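Local coordinates for putative DD-carboxypeptidase TP_0574 (Treponema pallidum, PDB 1O75), which binds penicillin, shows zinc-dependent carboxypeptidase activity on synthetic depsipeptides and is possibly a D,D-carboxypeptidase that may lower peptidoglycan cross-linking, at residues B[10-15]-B[179-184]; B[366-371]-B[393-398]; B[372-377]-B[386-391]. The protein carries 2 engineered substitutions. All blocks are in the same frame, centred on the assembly; numbering follows the deposited sequence.

Contact 1. Residues B[10-15]-B[179-184]; sequences YGYATL and DSRVTE
Val182 reaches strand 8-16 between two tyrosines, one branch turned to each. Its CG1 packs against CB of Tyr10, while CG2 sits over one face of the Tyr12 ring, 3.9 Å from the ring centroid and 18° off the normal, a CH-pi contact displaced toward the rim on the CZ side. The split follows from chi1 of -177°, which sets CG1 opposite the backbone N and CG2 opposite the carbonyl carbon. Val182 CB meanwhile lies 3.7 Å from Gly11 N, so the valine rests directly on the glycine backbone. Farther along, the Tyr10 ring runs beside the backbone of the other segment, with Thr183 CA and Glu184 N over one face; its OH ends 3.5 Å from Glu184 CB, a van der Waals contact.

One hydrogen bond crosses the contact. Asp179 N donates to Tyr10 O at 2.9 Å, nearly straight and in the carbonyl plane on a lone pair, prolonging the antiparallel pairing of strand 8-16 with the short strand 177-178. Right after this bond the chain leaves the sheet through a type I beta turn, Asp179 to Val182, which delivers Val182 back to the strand.

The turn is closed by Val182 N donating to Asp179 O, and the Asp179 carboxylate braces it. OD1 takes Arg181 N at 2.8 Å through its anti lone pair, making an Asx turn, and also receives Arg181 NE; OD2 forms a salt bridge with Arg181 NH2 at 2.8 Å. This side-on, two-nitrogen grip helps to fix the rotation of the carboxylate, whose OD2 lies at the edge of the Tyr12 ring, near its plane. Strand 143-163, antiparallel neighbour of strand 8-16, also touches the tyrosines: Tyr10 meets Ala161, and Tyr12 meets Phe157 and Pro159. Leu189 packs against both Tyr10 and Val182.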
loop_
_atom_site.group_PDB
_atom_site.type_symbol
_atom_site.label_atom_id
_atom_site.label_comp_id
_atom_site.label_asym_id
_atom_site.label_seq_id
_atom_site.Cartn_x
_atom_site.Cartn_y
_atom_site.Cartn_z
ATOM N N TYR B 10 -36.115 18.499 9.351
ATOM C CA TYR B 10 -34.800 18.187 8.819
ATOM C C TYR B 10 -34.142 16.986 9.487
ATOM O O TYR B 10 -34.235 16.817 10.699
ATOM C CB TYR B 10 -33.894 19.409 8.958
ATOM C CG TYR B 10 -34.408 20.628 8.218
ATOM C CD1 TYR B 10 -35.314 21.510 8.817
ATOM C CD2 TYR B 10 -33.991 20.900 6.917
ATOM C CE1 TYR B 10 -35.782 22.634 8.135
ATOM C CE2 TYR B 10 -34.449 22.013 6.227
ATOM C CZ TYR B 10 -35.340 22.876 6.838
ATOM O OH TYR B 10 -35.782 23.973 6.148
ATOM N N GLY B 11 -33.478 16.157 8.685
ATOM C CA GLY B 11 -32.812 14.986 9.213
ATOM C C GLY B 11 -32.188 14.135 8.116
ATOM O O GLY B 11 -31.860 14.632 7.027
ATOM N N TYR B 12 -32.021 12.850 8.411
ATOM C CA TYR B 12 -31.440 11.908 7.468
ATOM C C TYR B 12 -32.463 10.893 7.024
ATOM O O TYR B 12 -33.348 10.502 7.789
ATOM C CB TYR B 12 -30.247 11.182 8.102
ATOM C CG TYR B 12 -29.021 12.053 8.254
ATOM C CD1 TYR B 12 -28.328 12.508 7.135
ATOM C CD2 TYR B 12 -28.559 12.436 9.518
ATOM C CE1 TYR B 12 -27.205 13.323 7.266
ATOM C CE2 TYR B 12 -27.438 13.255 9.660
ATOM C CZ TYR B 12 -26.765 13.695 8.528
ATOM O OH TYR B 12 -25.667 14.520 8.648
ATOM N N ALA B 13 -32.327 10.459 5.778
ATOM C CA ALA B 13 -33.227 9.472 5.208
ATOM C C ALA B 13 -32.411 8.492 4.375
ATOM O O ALA B 13 -31.330 8.821 3.890
ATOM C CB ALA B 13 -34.285 10.152 4.339
ATOM N N THR B 14 -32.943 7.296 4.205
ATOM C CA THR B 14 -32.273 6.255 3.455
ATOM C C THR B 14 -32.819 6.238 2.039
ATOM O O THR B 14 -34.012 6.007 1.846
ATOM C CB THR B 14 -32.495 4.885 4.129
ATOM O OG1 THR B 14 -31.844 4.896 5.403
ATOM C CG2 THR B 14 -31.928 3.752 3.290
ATOM N N LEU B 15 -31.949 6.513 1.059
ATOM C CA LEU B 15 -32.362 6.519 -0.349
ATOM C C LEU B 15 -31.582 5.515 -1.185
ATOM O O LEU B 15 -30.363 5.349 -1.024
ATOM C CB LEU B 15 -32.153 7.927 -0.969
ATOM C CG LEU B 15 -33.121 9.084 -0.684
ATOM C CD1 LEU B 15 -33.147 9.395 0.805
ATOM C CD2 LEU B 15 -32.661 10.326 -1.485
ATOM N N ASP B 179 -33.080 15.165 12.745
ATOM C CA ASP B 179 -31.751 15.311 13.322
ATOM C C ASP B 179 -31.340 16.779 13.360
ATOM O O ASP B 179 -31.241 17.430 12.316
ATOM C CB ASP B 179 -30.749 14.508 12.494
ATOM C CG ASP B 179 -29.423 14.333 13.199
ATOM O OD1 ASP B 179 -28.829 15.346 13.627
ATOM O OD2 ASP B 179 -28.977 13.176 13.319
ATOM N N SER B 180 -31.094 17.297 14.558
ATOM C CA SER B 180 -30.721 18.700 14.729
ATOM C C SER B 180 -29.432 19.097 14.018
ATOM O O SER B 180 -29.116 20.278 13.921
ATOM C CB SER B 180 -30.583 19.032 16.214
ATOM O OG SER B 180 -29.448 18.385 16.770
ATOM N N ARG B 181 -28.670 18.121 13.547
ATOM C CA ARG B 181 -27.436 18.427 12.834
ATOM C C ARG B 181 -27.754 18.877 11.399
ATOM O O ARG B 181 -26.951 19.559 10.755
ATOM C CB ARG B 181 -26.528 17.200 12.820
ATOM C CG ARG B 181 -26.013 16.826 14.203
ATOM C CD ARG B 181 -25.194 15.559 14.166
ATOM N NE ARG B 181 -26.020 14.395 13.872
ATOM C CZ ARG B 181 -25.533 13.172 13.694
ATOM N NH1 ARG B 181 -24.224 12.964 13.774
ATOM N NH2 ARG B 181 -26.354 12.157 13.455
ATOM N N VAL B 182 -28.931 18.497 10.908
ATOM C CA VAL B 182 -29.356 18.879 9.562
ATOM C C VAL B 182 -30.293 20.093 9.602
ATOM O O VAL B 182 -31.313 20.059 10.281
ATOM C CB VAL B 182 -30.100 17.727 8.868
ATOM C CG1 VAL B 182 -30.469 18.132 7.442
ATOM C CG2 VAL B 182 -29.225 16.470 8.864
ATOM N N THR B 183 -29.939 21.150 8.872
ATOM C CA THR B 183 -30.743 22.374 8.796
ATOM C C THR B 183 -30.897 22.796 7.329
ATOM O O THR B 183 -30.396 22.123 6.424
ATOM C CB THR B 183 -30.071 23.542 9.536
ATOM O OG1 THR B 183 -28.935 23.985 8.784
ATOM C CG2 THR B 183 -29.613 23.105 10.924
ATOM N N GLU B 184 -31.566 23.923 7.090
ATOM C CA GLU B 184 -31.763 24.397 5.721
ATOM C C GLU B 184 -30.442 24.778 5.053
ATOM O O GLU B 184 -30.376 24.909 3.837
ATOM C CB GLU B 184 -32.704 25.613 5.701
ATOM C CG GLU B 184 -32.056 26.901 6.184
ATOM C CD GLU B 184 -33.031 28.065 6.263
ATOM O OE1 GLU B 184 -33.769 28.298 5.275
ATOM O OE2 GLU B 184 -33.048 28.752 7.314
#

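Contact 2. Residues B[366-371]-B[393-398]; sequences FADGQP and GTEYTV
Phe366 and Thr397 exchange two backbone hydrogen bonds, making them an antiparallel hydrogen-bonded pair. Thr397 N donates to Phe366 O at 2.7 Å, and Phe366 N returns a bond of 3.0 Å to Thr397 O.

Charge enters beyond the pair, where Asp368 OD1 and Glu395 OE2 approach to 3.7 Å with their carboxylate planes nearly perpendicular. Lys411 lies close to these acids and probably eases their repulsion: its NZ bonds Thr397 OG1 and makes a long, weak ion pair with Asp368 OD1, while Lys411 of the second subunit makes another long, weak one with Asp368 OD2. The backbone N of Asp368 is buried here without a partner.

The side chains of Phe366 and Thr397 lie alongside each other, pointing the same way. Thr397 CB stands over one face of the phenyl ring, 3.9 Å from its centroid, a CH-pi contact, and its methyl CG2 comes within 3.5 Å of Phe366 CZ. A chi1 of 59° on Phe366, with CG between the backbone N and the carbonyl carbon, swings the ring over the threonine. Ala367 CB instead meets Tyr396 CD2 at 4.0 Å; the tyrosine hydroxyl bonds Thr391 N. These are the neighbouring central strands, 362-367 and 396-401, of a four-stranded antiparallel sheet, joined just where the first strand turns off toward 372-378.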
loop_
_atom_site.group_PDB
_atom_site.type_symbol
_atom_site.label_atom_id
_atom_site.label_comp_id
_atom_site.label_asym_id
_atom_site.label_seq_id
_atom_site.Cartn_x
_atom_site.Cartn_y
_atom_site.Cartn_z
ATOM N N PHE B 366 7.373 -6.830 -14.783
ATOM C CA PHE B 366 7.294 -7.647 -13.589
ATOM C C PHE B 366 6.610 -8.973 -13.853
ATOM O O PHE B 366 5.689 -9.050 -14.667
ATOM C CB PHE B 366 6.548 -6.880 -12.486
ATOM C CG PHE B 366 5.149 -6.466 -12.866
ATOM C CD1 PHE B 366 4.072 -7.329 -12.671
ATOM C CD2 PHE B 366 4.909 -5.212 -13.420
ATOM C CE1 PHE B 366 2.771 -6.946 -13.024
ATOM C CE2 PHE B 366 3.615 -4.821 -13.775
ATOM C CZ PHE B 366 2.544 -5.690 -13.576
ATOM N N ALA B 367 7.073 -10.021 -13.176
ATOM C CA ALA B 367 6.474 -11.339 -13.328
ATOM C C ALA B 367 5.189 -11.321 -12.507
ATOM O O ALA B 367 5.140 -10.705 -11.443
ATOM C CB ALA B 367 7.418 -12.409 -12.823
ATOM N N ASP B 368 4.158 -11.989 -13.018
ATOM C CA ASP B 368 2.836 -12.048 -12.390
ATOM C C ASP B 368 2.729 -11.510 -10.957
ATOM O O ASP B 368 2.294 -10.371 -10.756
ATOM C CB ASP B 368 2.275 -13.480 -12.464
ATOM C CG ASP B 368 2.142 -13.990 -13.908
ATOM O OD1 ASP B 368 1.792 -13.189 -14.810
ATOM O OD2 ASP B 368 2.376 -15.201 -14.143
ATOM N N GLY B 369 3.121 -12.308 -9.967
ATOM C CA GLY B 369 3.027 -11.851 -8.588
ATOM C C GLY B 369 4.383 -11.614 -7.947
ATOM O O GLY B 369 4.660 -12.085 -6.836
ATOM N N GLN B 370 5.229 -10.862 -8.642
ATOM C CA GLN B 370 6.569 -10.578 -8.160
ATOM C C GLN B 370 6.889 -9.092 -8.178
ATOM O O GLN B 370 6.166 -8.303 -8.776
ATOM C CB GLN B 370 7.580 -11.315 -9.034
ATOM C CG GLN B 370 7.443 -12.821 -8.992
ATOM C CD GLN B 370 7.870 -13.393 -7.657
ATOM O OE1 GLN B 370 8.993 -13.158 -7.202
ATOM N NE2 GLN B 370 6.982 -14.148 -7.019
ATOM N N PRO B 371 7.976 -8.688 -7.500
ATOM C CA PRO B 371 8.369 -7.275 -7.471
ATOM C C PRO B 371 8.832 -6.887 -8.872
ATOM O O PRO B 371 9.246 -7.746 -9.637
ATOM C CB PRO B 371 9.523 -7.252 -6.471
ATOM C CG PRO B 371 9.212 -8.407 -5.561
ATOM C CD PRO B 371 8.759 -9.469 -6.525
ATOM N N GLY B 393 11.640 -18.418 -20.804
ATOM C CA GLY B 393 10.531 -19.289 -20.464
ATOM C C GLY B 393 9.566 -18.640 -19.487
ATOM O O GLY B 393 8.453 -19.130 -19.296
ATOM N N THR B 394 9.987 -17.541 -18.862
ATOM C CA THR B 394 9.130 -16.841 -17.903
ATOM C C THR B 394 8.252 -15.802 -18.595
ATOM O O THR B 394 8.720 -15.055 -19.456
ATOM C CB THR B 394 9.958 -16.117 -16.825
ATOM O OG1 THR B 394 10.800 -17.059 -16.153
ATOM C CG2 THR B 394 9.039 -15.449 -15.809
ATOM N N GLU B 395 6.976 -15.763 -18.225
ATOM C CA GLU B 395 6.052 -14.798 -18.807
ATOM C C GLU B 395 5.941 -13.580 -17.897
ATOM O O GLU B 395 5.381 -13.657 -16.798
ATOM C CB GLU B 395 4.667 -15.418 -18.994
ATOM C CG GLU B 395 3.569 -14.390 -19.206
ATOM C CD GLU B 395 2.180 -14.999 -19.158
ATOM O OE1 GLU B 395 1.707 -15.500 -20.200
ATOM O OE2 GLU B 395 1.564 -14.986 -18.069
ATOM N N TYR B 396 6.485 -12.459 -18.362
ATOM C CA TYR B 396 6.452 -11.209 -17.613
ATOM C C TYR B 396 5.351 -10.283 -18.115
ATOM O O TYR B 396 4.858 -10.420 -19.240
ATOM C CB TYR B 396 7.785 -10.465 -17.738
ATOM C CG TYR B 396 8.983 -11.187 -17.173
ATOM C CD1 TYR B 396 9.647 -12.169 -17.907
ATOM C CD2 TYR B 396 9.470 -10.868 -15.906
ATOM C CE1 TYR B 396 10.782 -12.817 -17.390
ATOM C CE2 TYR B 396 10.593 -11.503 -15.381
ATOM C CZ TYR B 396 11.246 -12.473 -16.126
ATOM O OH TYR B 396 12.372 -13.076 -15.607
ATOM N N THR B 397 4.961 -9.340 -17.268
ATOM C CA THR B 397 3.959 -8.356 -17.643
ATOM C C THR B 397 4.769 -7.112 -17.969
ATOM O O THR B 397 5.699 -6.761 -17.229
ATOM C CB THR B 397 2.997 -8.035 -16.478
ATOM O OG1 THR B 397 2.228 -9.201 -16.156
ATOM C CG2 THR B 397 2.045 -6.898 -16.863
ATOM N N VAL B 398 4.439 -6.477 -19.091
ATOM C CA VAL B 398 5.109 -5.253 -19.517
ATOM C C VAL B 398 4.057 -4.169 -19.680
ATOM O O VAL B 398 3.155 -4.283 -20.520
ATOM C CB VAL B 398 5.821 -5.404 -20.885
ATOM C CG1 VAL B 398 6.567 -4.111 -21.226
ATOM C CG2 VAL B 398 6.781 -6.575 -20.851
#

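Contact 3. Residues B[372-377]-B[386-391]; sequences KLVSDQ and LSADFT
Val374 is the hub of the apolar contact: its CG2 methyl touches three side chains of 386-391. Ala388 CB is 4.0 Å from Val374 CG2, Leu386 CD1 comes in at about a right angle to the valine, and CZ of the Phe390 ring lies 4.1 Å from the same methyl. At a chi1 of 174° it is CG2, beside the backbone N, that faces this cluster. On one flank Leu373 sets its CB against Ala388 CB and its CD1 4.2 Å from Phe390 CD1; on the other, Gln377 CB meets Leu386 CD2.

No hydrogen bond crosses between the two segments. The polar bonds run within them: Gln377 NE2 folds back to Ser375 O at 3.3 Å, coming from above the carbonyl plane, and Ser387 centres an inverse gamma turn closed by a weak bond from Ala388 N to Leu386 O.

The backbones are held instead by other partners. Leu386 makes a backbone hydrogen bond with Lys346 and Phe390 with Gly345, whereas Leu373 and Val374 both face Val365, a classic beta bulge in strand 372-378, outermost of its sheet within this chain. Asp376 and Gln377 opposite Val363 form a second one, a G1 bulge.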
loop_
_atom_site.group_PDB
_atom_site.type_symbol
_atom_site.label_atom_id
_atom_site.label_comp_id
_atom_site.label_asym_id
_atom_site.label_seq_id
_atom_site.Cartn_x
_atom_site.Cartn_y
_atom_site.Cartn_z
ATOM N N LYS B 372 8.765 -5.602 -9.199
ATOM C CA LYS B 372 9.172 -5.118 -10.515
ATOM C C LYS B 372 10.660 -5.286 -10.756
ATOM O O LYS B 372 11.473 -5.020 -9.869
ATOM C CB LYS B 372 8.820 -3.633 -10.678
ATOM C CG LYS B 372 7.335 -3.337 -10.789
ATOM C CD LYS B 372 7.076 -1.836 -10.813
ATOM C CE LYS B 372 5.577 -1.540 -10.851
ATOM N NZ LYS B 372 5.287 -0.078 -10.710
ATOM N N LEU B 373 11.013 -5.734 -11.958
ATOM C CA LEU B 373 12.417 -5.889 -12.325
ATOM C C LEU B 373 12.829 -4.577 -12.972
ATOM O O LEU B 373 13.971 -4.141 -12.868
ATOM C CB LEU B 373 12.604 -7.021 -13.335
ATOM C CG LEU B 373 12.107 -8.427 -12.987
ATOM C CD1 LEU B 373 12.718 -9.402 -13.981
ATOM C CD2 LEU B 373 12.508 -8.814 -11.564
ATOM N N VAL B 374 11.863 -3.951 -13.635
ATOM C CA VAL B 374 12.063 -2.689 -14.336
ATOM C C VAL B 374 10.987 -1.696 -13.894
ATOM O O VAL B 374 9.797 -1.997 -13.961
ATOM C CB VAL B 374 11.956 -2.919 -15.868
ATOM C CG1 VAL B 374 12.020 -1.607 -16.608
ATOM C CG2 VAL B 374 13.070 -3.853 -16.330
ATOM N N SER B 375 11.403 -0.521 -13.430
ATOM C CA SER B 375 10.458 0.504 -12.998
ATOM C C SER B 375 10.627 1.803 -13.755
ATOM O O SER B 375 11.691 2.420 -13.715
ATOM C CB SER B 375 10.603 0.803 -11.508
ATOM O OG SER B 375 9.950 -0.173 -10.724
ATOM N N ASP B 376 9.563 2.208 -14.442
ATOM C CA ASP B 376 9.544 3.450 -15.199
ATOM C C ASP B 376 10.798 3.704 -16.030
ATOM O O ASP B 376 11.410 4.763 -15.930
ATOM C CB ASP B 376 9.331 4.614 -14.237
ATOM C CG ASP B 376 8.828 5.848 -14.934
ATOM O OD1 ASP B 376 7.903 5.703 -15.763
ATOM O OD2 ASP B 376 9.342 6.952 -14.649
ATOM N N GLN B 377 11.179 2.732 -16.848
ATOM C CA GLN B 377 12.363 2.879 -17.689
ATOM C C GLN B 377 12.000 3.451 -19.047
ATOM O O GLN B 377 11.174 2.886 -19.765
ATOM C CB GLN B 377 13.064 1.529 -17.882
ATOM C CG GLN B 377 13.844 1.074 -16.674
ATOM C CD GLN B 377 14.842 2.116 -16.222
ATOM O OE1 GLN B 377 15.723 2.524 -16.984
ATOM N NE2 GLN B 377 14.708 2.559 -14.977
ATOM N N LEU B 386 18.115 -3.335 -20.904
ATOM C CA LEU B 386 17.748 -2.853 -19.578
ATOM C C LEU B 386 18.552 -3.457 -18.420
ATOM O O LEU B 386 19.248 -4.465 -18.582
ATOM C CB LEU B 386 16.252 -3.101 -19.354
ATOM C CG LEU B 386 15.304 -2.498 -20.399
ATOM C CD1 LEU B 386 13.917 -3.111 -20.265
ATOM C CD2 LEU B 386 15.249 -0.990 -20.226
ATOM N N SER B 387 18.438 -2.817 -17.253
ATOM C CA SER B 387 19.118 -3.248 -16.035
ATOM C C SER B 387 18.388 -4.443 -15.443
ATOM O O SER B 387 17.919 -4.391 -14.305
ATOM C CB SER B 387 19.130 -2.124 -14.994
ATOM O OG SER B 387 19.797 -0.970 -15.469
ATOM N N ALA B 388 18.283 -5.518 -16.214
ATOM C CA ALA B 388 17.601 -6.703 -15.730
ATOM C C ALA B 388 17.808 -7.896 -16.647
ATOM O O ALA B 388 18.045 -7.752 -17.846
ATOM C CB ALA B 388 16.111 -6.416 -15.568
ATOM N N ASP B 389 17.722 -9.080 -16.059
ATOM C CA ASP B 389 17.888 -10.320 -16.793
ATOM C C ASP B 389 16.547 -11.020 -16.803
ATOM O O ASP B 389 16.021 -11.384 -15.754
ATOM C CB ASP B 389 18.938 -11.200 -16.108
ATOM C CG ASP B 389 20.338 -10.629 -16.225
ATOM O OD1 ASP B 389 20.911 -10.701 -17.337
ATOM O OD2 ASP B 389 20.856 -10.103 -15.213
ATOM N N PHE B 390 15.988 -11.198 -17.990
ATOM C CA PHE B 390 14.697 -11.852 -18.108
ATOM C C PHE B 390 14.864 -13.361 -18.239
ATOM O O PHE B 390 15.441 -13.860 -19.208
ATOM C CB PHE B 390 13.933 -11.276 -19.306
ATOM C CG PHE B 390 13.696 -9.789 -19.210
ATOM C CD1 PHE B 390 12.912 -9.261 -18.184
ATOM C CD2 PHE B 390 14.287 -8.914 -20.120
ATOM C CE1 PHE B 390 12.724 -7.883 -18.064
ATOM C CE2 PHE B 390 14.106 -7.535 -20.009
ATOM C CZ PHE B 390 13.323 -7.019 -18.978
ATOM N N THR B 391 14.359 -14.076 -17.239
ATOM C CA THR B 391 14.431 -15.531 -17.198
ATOM C C THR B 391 13.692 -16.169 -18.371
ATOM O O THR B 391 12.457 -16.125 -18.437
ATOM C CB THR B 391 13.818 -16.079 -15.888
ATOM O OG1 THR B 391 14.475 -15.484 -14.762
ATOM C CG2 THR B 391 13.967 -17.594 -15.823
#

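How the contacts relate
From the N terminus, contact 1 joins strand 8-16 to the chain some 160 residues on, closing a long loop within Tp47 domain a and fastening the chain after strand 177-178 to the large mixed sheet. Contacts 2 and 3 come later, on the opposite side of the chain's centre, with nearest atoms about 37 Å from contact 1. There 366-371 with 393-398 closes a short loop, and 372-377 with 386-391 is nested inside it. The two touch where Tyr396 packs on Leu373 and Phe366 on Lys372. Contact 2 joins strands 362-367 and 396-401, contact 3 packs the connection through 386-391 on strand 372-378, and both touch the second subunit.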